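Local coordinates for arabinan endo-1,5-alpha-l-arabinosidase A (Cellvibrio cellulosa, PDB 1GYH), which cleaves alpha-1,5-linked L-arabinofuranosyl bonds of linear arabinan, releasing almost exclusively arabinotriose, as part of plant cell-wall degradation, at residues A[273-278]-A[289-294]. Sequence-based numbering, arbitrary orientation.
Sequences YLVLHA and LKILNL
Leu274 pairs with Leu292, and Leu276 with Lys290, in a beta hairpin that illustrates how an antiparallel sheet shares out its side chains. Both are antiparallel hydrogen-bonded pairs with reciprocal N-H to O bonds; that from Leu292 N to Leu274 O is 2.9 Å long and nearly straight (170° at the hydrogen). On this face, Leu276 holds CG between its own backbone N and carbonyl carbon (chi1 60°), and CD1 lies 3.7 Å from Lys290 CB. Lys290 then bends at its second torsion, and NZ leaves the hairpin to bond the carbonyl oxygens of Tyr312 and Leu309 and Gln4 OE1. Across the other face, Val275 CG1 meets Leu289 CD1 at 4.0 Å. Farther along the Val275 face, the Tyr273 ring and the Asn293 amide run side by side, their planes 54° apart, with Asn293 OD1 3.5 Å from Tyr273 CE2; Ile291 CG2 comes obliquely to the neighbouring ring atom CD2 (4.1 Å). Met12 of strand 11-15 packs on Val275 and Ile291 of this propeller blade, while Leu250 and Ile251 touch Leu274 and Leu292 on the opposite face. The chemistry implies a mostly buried blade held by backbone bonds and apolar packing, the probably charged Lys290 amine taken up by outside acceptors.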
ATOM      1  N   TYR A 273      -6.790   8.400  10.370  1.00 15.83           N
ATOM      2  CA  TYR A 273      -6.831   6.959  10.615  1.00 14.67           C
ATOM      3  C   TYR A 273      -5.657   6.258   9.916  1.00 14.67           C
ATOM      4  O   TYR A 273      -5.277   6.584   8.802  1.00 15.25           O
ATOM      5  CB  TYR A 273      -8.166   6.371  10.156  1.00 14.25           C
ATOM      6  CG  TYR A 273      -9.402   6.976  10.877  1.00 15.62           C
ATOM      7  CD1 TYR A 273     -10.003   8.133  10.390  1.00 18.18           C
ATOM      8  CD2 TYR A 273      -9.957   6.378  12.017  1.00 17.14           C
ATOM      9  CE1 TYR A 273     -11.120   8.702  11.024  1.00 15.87           C
ATOM     10  CE2 TYR A 273     -11.086   6.932  12.672  1.00 15.18           C
ATOM     11  CZ  TYR A 273     -11.663   8.084  12.147  1.00 16.45           C
ATOM     12  OH  TYR A 273     -12.790   8.647  12.711  1.00 15.92           O
ATOM     13  N   LEU A 274      -5.068   5.327  10.624  1.00 14.19           N
ATOM     14  CA  LEU A 274      -4.020   4.434  10.116  1.00 13.81           C
ATOM     15  C   LEU A 274      -4.665   3.026   9.887  1.00 13.81           C
ATOM     16  O   LEU A 274      -5.348   2.515  10.772  1.00 14.37           O
ATOM     17  CB  LEU A 274      -2.922   4.321  11.166  1.00 13.71           C
ATOM     18  CG  LEU A 274      -1.684   3.498  10.726  1.00 15.19           C
ATOM     19  CD1 LEU A 274      -0.887   4.192   9.709  1.00 19.51           C
ATOM     20  CD2 LEU A 274      -0.805   3.176  11.912  1.00 17.69           C
ATOM     21  N   VAL A 275      -4.438   2.430   8.714  1.00 13.09           N
ATOM     22  CA  VAL A 275      -5.082   1.149   8.282  1.00 12.80           C
ATOM     23  C   VAL A 275      -3.922   0.179   7.949  1.00 13.33           C
ATOM     24  O   VAL A 275      -3.036   0.521   7.186  1.00 12.77           O
ATOM     25  CB  VAL A 275      -5.997   1.363   7.063  1.00 13.16           C
ATOM     26  CG1 VAL A 275      -6.745   0.072   6.621  1.00 12.88           C
ATOM     27  CG2 VAL A 275      -7.074   2.393   7.386  1.00 13.41           C
ATOM     28  N   LEU A 276      -3.907  -0.990   8.560  1.00 13.29           N
ATOM     29  CA  LEU A 276      -2.781  -1.931   8.397  1.00 13.42           C
ATOM     30  C   LEU A 276      -3.185  -3.391   8.656  1.00 12.97           C
ATOM     31  O   LEU A 276      -4.307  -3.670   9.105  1.00 11.67           O
ATOM     32  CB  LEU A 276      -1.627  -1.542   9.337  1.00 13.32           C
ATOM     33  CG  LEU A 276      -1.833  -1.491  10.858  1.00 17.02           C
ATOM     34  CD1 LEU A 276      -1.926  -2.891  11.444  1.00 21.23           C
ATOM     35  CD2 LEU A 276      -0.676  -0.805  11.518  1.00 21.10           C
ATOM     36  N   HIS A 277      -2.271  -4.326   8.357  1.00 12.12           N
ATOM     37  CA  HIS A 277      -2.462  -5.702   8.812  1.00 12.26           C
ATOM     38  C   HIS A 277      -1.466  -6.049   9.896  1.00 12.13           C
ATOM     39  O   HIS A 277      -0.375  -5.475   9.956  1.00 13.46           O
ATOM     40  CB  HIS A 277      -2.435  -6.727   7.661  1.00 12.95           C
ATOM     41  CG  HIS A 277      -1.080  -6.967   7.064  1.00 13.24           C
ATOM     42  ND1 HIS A 277      -0.742  -6.525   5.800  1.00 13.21           N
ATOM     43  CD2 HIS A 277       0.006  -7.628   7.535  1.00 14.48           C
ATOM     44  CE1 HIS A 277       0.493  -6.904   5.517  1.00 11.62           C
ATOM     45  NE2 HIS A 277       0.981  -7.556   6.559  1.00 14.13           N
ATOM     46  N   ALA A 278      -1.860  -6.983  10.743  1.00 12.13           N
ATOM     47  CA  ALA A 278      -1.056  -7.420  11.856  1.00 11.88           C
ATOM     48  C   ALA A 278      -1.242  -8.913  12.099  1.00 11.55           C
ATOM     49  O   ALA A 278      -2.369  -9.401  12.115  1.00  9.96           O
ATOM     50  CB  ALA A 278      -1.407  -6.591  13.131  1.00 12.65           C
ATOM     51  N   LEU A 289      -7.080  -7.327   9.776  1.00 12.06           N
ATOM     52  CA  LEU A 289      -7.299  -5.891   9.625  1.00 12.76           C
ATOM     53  C   LEU A 289      -7.226  -5.155  10.966  1.00 12.25           C
ATOM     54  O   LEU A 289      -7.820  -5.589  11.965  1.00 12.15           O
ATOM     55  CB  LEU A 289      -8.675  -5.636   9.028  1.00 12.29           C
ATOM     56  CG  LEU A 289      -9.036  -4.136   8.895  1.00 13.32           C
ATOM     57  CD1 LEU A 289      -8.155  -3.459   7.882  1.00 14.07           C
ATOM     58  CD2 LEU A 289     -10.461  -4.011   8.514  1.00 14.28           C
ATOM     59  N   LYS A 290      -6.529  -4.022  10.967  1.00 12.90           N
ATOM     60  CA  LYS A 290      -6.525  -3.122  12.128  1.00 12.90           C
ATOM     61  C   LYS A 290      -6.657  -1.659  11.631  1.00 13.42           C
ATOM     62  O   LYS A 290      -5.987  -1.258  10.685  1.00 13.85           O
ATOM     63  CB  LYS A 290      -5.300  -3.317  13.023  1.00 11.97           C
ATOM     64  CG  LYS A 290      -5.196  -4.603  13.735  1.00 12.57           C
ATOM     65  CD  LYS A 290      -6.316  -4.918  14.746  1.00 15.16           C
ATOM     66  CE  LYS A 290      -6.331  -6.385  15.135  1.00 15.15           C
ATOM     67  NZ  LYS A 290      -7.329  -6.760  16.192  1.00 11.98           N
ATOM     68  N   ILE A 291      -7.591  -0.915  12.230  1.00 13.56           N
ATOM     69  CA  ILE A 291      -7.757   0.531  12.008  1.00 14.00           C
ATOM     70  C   ILE A 291      -7.514   1.220  13.368  1.00 14.15           C
ATOM     71  O   ILE A 291      -8.125   0.844  14.381  1.00 13.40           O
ATOM     72  CB  ILE A 291      -9.182   0.855  11.512  1.00 14.28           C
ATOM     73  CG1 ILE A 291      -9.494   0.073  10.239  1.00 13.42           C
ATOM     74  CG2 ILE A 291      -9.337   2.386  11.305  1.00 15.23           C
ATOM     75  CD1 ILE A 291     -10.831   0.301   9.658  1.00 12.18           C
ATOM     76  N   LEU A 292      -6.564   2.151  13.394  1.00 14.66           N
ATOM     77  CA  LEU A 292      -6.143   2.857  14.603  1.00 14.65           C
ATOM     78  C   LEU A 292      -6.356   4.353  14.424  1.00 14.45           C
ATOM     79  O   LEU A 292      -6.240   4.874  13.300  1.00 12.58           O
ATOM     80  CB  LEU A 292      -4.658   2.647  14.908  1.00 16.68           C
ATOM     81  CG  LEU A 292      -4.196   1.201  15.244  1.00 15.65           C
ATOM     82  CD1 LEU A 292      -3.977   0.515  13.998  1.00 22.26           C
ATOM     83  CD2 LEU A 292      -2.866   1.208  16.037  1.00 20.46           C
ATOM     84  N   ASN A 293      -6.672   5.040  15.524  1.00 14.10           N
ATOM     85  CA  ASN A 293      -6.773   6.515  15.488  1.00 13.88           C
ATOM     86  C   ASN A 293      -5.383   7.119  15.403  1.00 13.99           C
ATOM     87  O   ASN A 293      -4.482   6.767  16.153  1.00 13.96           O
ATOM     88  CB  ASN A 293      -7.563   7.043  16.711  1.00 13.95           C
ATOM     89  CG  ASN A 293      -8.988   6.501  16.760  1.00 13.82           C
ATOM     90  OD1 ASN A 293      -9.823   6.841  15.905  1.00 13.86           O
ATOM     91  ND2 ASN A 293      -9.269   5.610  17.747  1.00 12.91           N
ATOM     92  N   LEU A 294      -5.198   8.011  14.442  1.00 14.44           N
ATOM     93  CA  LEU A 294      -3.926   8.629  14.166  1.00 14.98           C
ATOM     94  C   LEU A 294      -3.911  10.024  14.818  1.00 15.27           C
ATOM     95  O   LEU A 294      -4.685  10.920  14.409  1.00 14.81           O
ATOM     96  CB  LEU A 294      -3.722   8.723  12.646  1.00 14.95           C
ATOM     97  CG  LEU A 294      -2.353   9.090  12.053  1.00 15.93           C
ATOM     98  CD1 LEU A 294      -1.224   8.242  12.591  1.00 15.26           C
ATOM     99  CD2 LEU A 294      -2.459   8.941  10.501  1.00 17.15           C
TER